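Local coordinates for protein-L-isoaspartate(D-aspartate) O-methyltransferase (Sulfolobus tokodaii, PDB 1VBF) that probably methylates L-isoaspartyl residues of damaged proteins, using S-adenosyl-L-methionine as methyl donor, as a step in their repair or degradation, at residues 161-166 and 174-179. Numbering follows the deposited sequence.
Sequences MILPIG and YKVIKK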
loop_
_atom_site.group_PDB
_atom_site.type_symbol
_atom_site.label_atom_id
_atom_site.label_comp_id
_atom_site.label_asym_id
_atom_site.label_seq_id
_atom_site.Cartn_x
_atom_site.Cartn_y
_atom_site.Cartn_z
HETATM N N MSE B 161 4.446 -32.583 15.882
HETATM C CA MSE B 161 4.229 -31.246 16.430
HETATM C C MSE B 161 3.373 -30.405 15.492
HETATM O O MSE B 161 3.520 -30.476 14.273
HETATM C CB MSE B 161 5.545 -30.513 16.681
HETATM C CG MSE B 161 5.349 -29.072 17.184
HETATM SE SE MSE B 161 7.033 -28.119 17.562
HETATM C CE MSE B 161 6.381 -26.917 18.895
ATOM N N ILE B 162 2.466 -29.624 16.067
ATOM C CA ILE B 162 1.620 -28.741 15.290
ATOM C C ILE B 162 1.770 -27.316 15.815
ATOM O O ILE B 162 1.621 -27.080 17.013
ATOM C CB ILE B 162 0.139 -29.201 15.350
ATOM C CG1 ILE B 162 -0.015 -30.459 14.494
ATOM C CG2 ILE B 162 -0.828 -28.095 14.845
ATOM C CD1 ILE B 162 -1.409 -31.009 14.416
ATOM N N LEU B 163 2.103 -26.377 14.927
ATOM C CA LEU B 163 2.236 -24.970 15.306
ATOM C C LEU B 163 2.103 -24.047 14.130
ATOM O O LEU B 163 2.345 -24.459 13.000
ATOM C CB LEU B 163 3.590 -24.660 15.943
ATOM C CG LEU B 163 4.946 -25.084 15.346
ATOM C CD1 LEU B 163 4.896 -25.447 13.879
ATOM C CD2 LEU B 163 5.914 -23.958 15.584
ATOM N N PRO B 164 1.720 -22.781 14.374
ATOM C CA PRO B 164 1.570 -21.772 13.319
ATOM C C PRO B 164 2.927 -21.065 13.166
ATOM O O PRO B 164 3.491 -20.564 14.147
ATOM C CB PRO B 164 0.522 -20.808 13.877
ATOM C CG PRO B 164 0.057 -21.440 15.173
ATOM C CD PRO B 164 1.195 -22.267 15.646
ATOM N N ILE B 165 3.464 -21.044 11.953
ATOM C CA ILE B 165 4.727 -20.361 11.716
ATOM C C ILE B 165 4.533 -19.172 10.780
ATOM O O ILE B 165 3.927 -19.289 9.716
ATOM C CB ILE B 165 5.790 -21.287 11.071
ATOM C CG1 ILE B 165 6.111 -22.455 12.001
ATOM C CG2 ILE B 165 7.068 -20.479 10.767
ATOM C CD1 ILE B 165 7.115 -23.386 11.409
ATOM N N GLY B 166 5.051 -18.024 11.176
ATOM C CA GLY B 166 4.928 -16.876 10.315
ATOM C C GLY B 166 5.047 -15.535 10.983
ATOM O O GLY B 166 4.606 -15.341 12.111
ATOM N N TYR B 174 1.382 -25.670 10.670
ATOM C CA TYR B 174 2.233 -26.764 10.235
ATOM C C TYR B 174 2.193 -28.007 11.104
ATOM O O TYR B 174 2.199 -27.923 12.333
ATOM C CB TYR B 174 3.692 -26.337 10.162
ATOM C CG TYR B 174 4.058 -25.461 9.014
ATOM C CD1 TYR B 174 3.939 -24.076 9.101
ATOM C CD2 TYR B 174 4.554 -26.018 7.839
ATOM C CE1 TYR B 174 4.307 -23.267 8.043
ATOM C CE2 TYR B 174 4.927 -25.214 6.766
ATOM C CZ TYR B 174 4.801 -23.844 6.877
ATOM O OH TYR B 174 5.162 -23.058 5.814
ATOM N N LYS B 175 2.171 -29.162 10.449
ATOM C CA LYS B 175 2.198 -30.435 11.146
ATOM C C LYS B 175 3.612 -30.989 10.904
ATOM O O LYS B 175 3.987 -31.354 9.784
ATOM C CB LYS B 175 1.128 -31.379 10.588
ATOM C CG LYS B 175 1.077 -32.724 11.291
ATOM C CD LYS B 175 -0.009 -33.594 10.706
ATOM C CE LYS B 175 -0.012 -34.959 11.346
ATOM N NZ LYS B 175 -1.273 -35.660 11.027
ATOM N N VAL B 176 4.393 -31.047 11.969
ATOM C CA VAL B 176 5.773 -31.483 11.884
ATOM C C VAL B 176 6.010 -32.867 12.446
ATOM O O VAL B 176 5.667 -33.130 13.592
ATOM C CB VAL B 176 6.662 -30.502 12.653
ATOM C CG1 VAL B 176 8.106 -30.894 12.542
ATOM C CG2 VAL B 176 6.438 -29.123 12.139
ATOM N N ILE B 177 6.589 -33.760 11.653
ATOM C CA ILE B 177 6.884 -35.092 12.164
ATOM C C ILE B 177 8.389 -35.193 12.323
ATOM O O ILE B 177 9.123 -35.118 11.351
ATOM C CB ILE B 177 6.427 -36.206 11.218
ATOM C CG1 ILE B 177 4.904 -36.188 11.076
ATOM C CG2 ILE B 177 6.878 -37.536 11.763
ATOM C CD1 ILE B 177 4.404 -37.246 10.148
ATOM N N LYS B 178 8.853 -35.369 13.545
ATOM C CA LYS B 178 10.280 -35.423 13.756
ATOM C C LYS B 178 11.013 -36.535 13.018
ATOM O O LYS B 178 10.533 -37.671 12.922
ATOM C CB LYS B 178 10.586 -35.494 15.243
ATOM C CG LYS B 178 12.039 -35.252 15.559
ATOM C CD LYS B 178 12.196 -35.041 17.032
ATOM C CE LYS B 178 13.631 -34.783 17.443
ATOM N NZ LYS B 178 13.684 -34.612 18.931
ATOM N N LYS B 179 12.181 -36.178 12.486
ATOM C CA LYS B 179 13.055 -37.099 11.769
ATOM C C LYS B 179 14.460 -36.483 11.709
ATOM O O LYS B 179 14.896 -36.034 10.651
ATOM C CB LYS B 179 12.537 -37.342 10.351
ATOM C CG LYS B 179 13.363 -38.379 9.623
ATOM C CD LYS B 179 13.370 -38.183 8.124
ATOM C CE LYS B 179 14.351 -39.158 7.474
ATOM N NZ LYS B 179 14.610 -38.830 6.044
#
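Backbone hydrogen bonds join M161 to V176 and L163 to Y174 in an antiparallel beta hairpin, formed by strands 159-165 and 171-177 of the seven-stranded mixed sheet of this Rossmann-like, class I methyltransferase fold. Both are hydrogen-bonded pairs, each bonded in both directions: L163 N reaches Y174 O at 3.0 Å, and Y174 N returns to L163 O at 2.8 Å. Between them, I162 and K175 form a non-hydrogen-bonded pair with CA atoms 4.5 Å apart, and the CA-H of I162 points at Y174 O.

Apolar contacts differ on the two faces. On one, M161, L163, Y174 and V176 line up; with CG of L163 placed between its backbone N and carbonyl carbon (chi1 49°), the branch ending in CD1 turns back toward the partner strand, 4.0 Å from Y174 CB and also touching V176 CG2. Selenomethionine M161 meets V176 through CB, while its extended chain runs off toward strand 135-140. On the other face, I162 CG1 rests against K175 CG; the extended lysine chain leads away from the partner strand, and its NZ hydrogen-bonds to E65 O.

Beyond the paired residues, I165, which also packs on Y203 of a second subunit, crosses the Y174 side chain at about a right angle, with its CB 3.9 Å from ring atom CD1 of Y174.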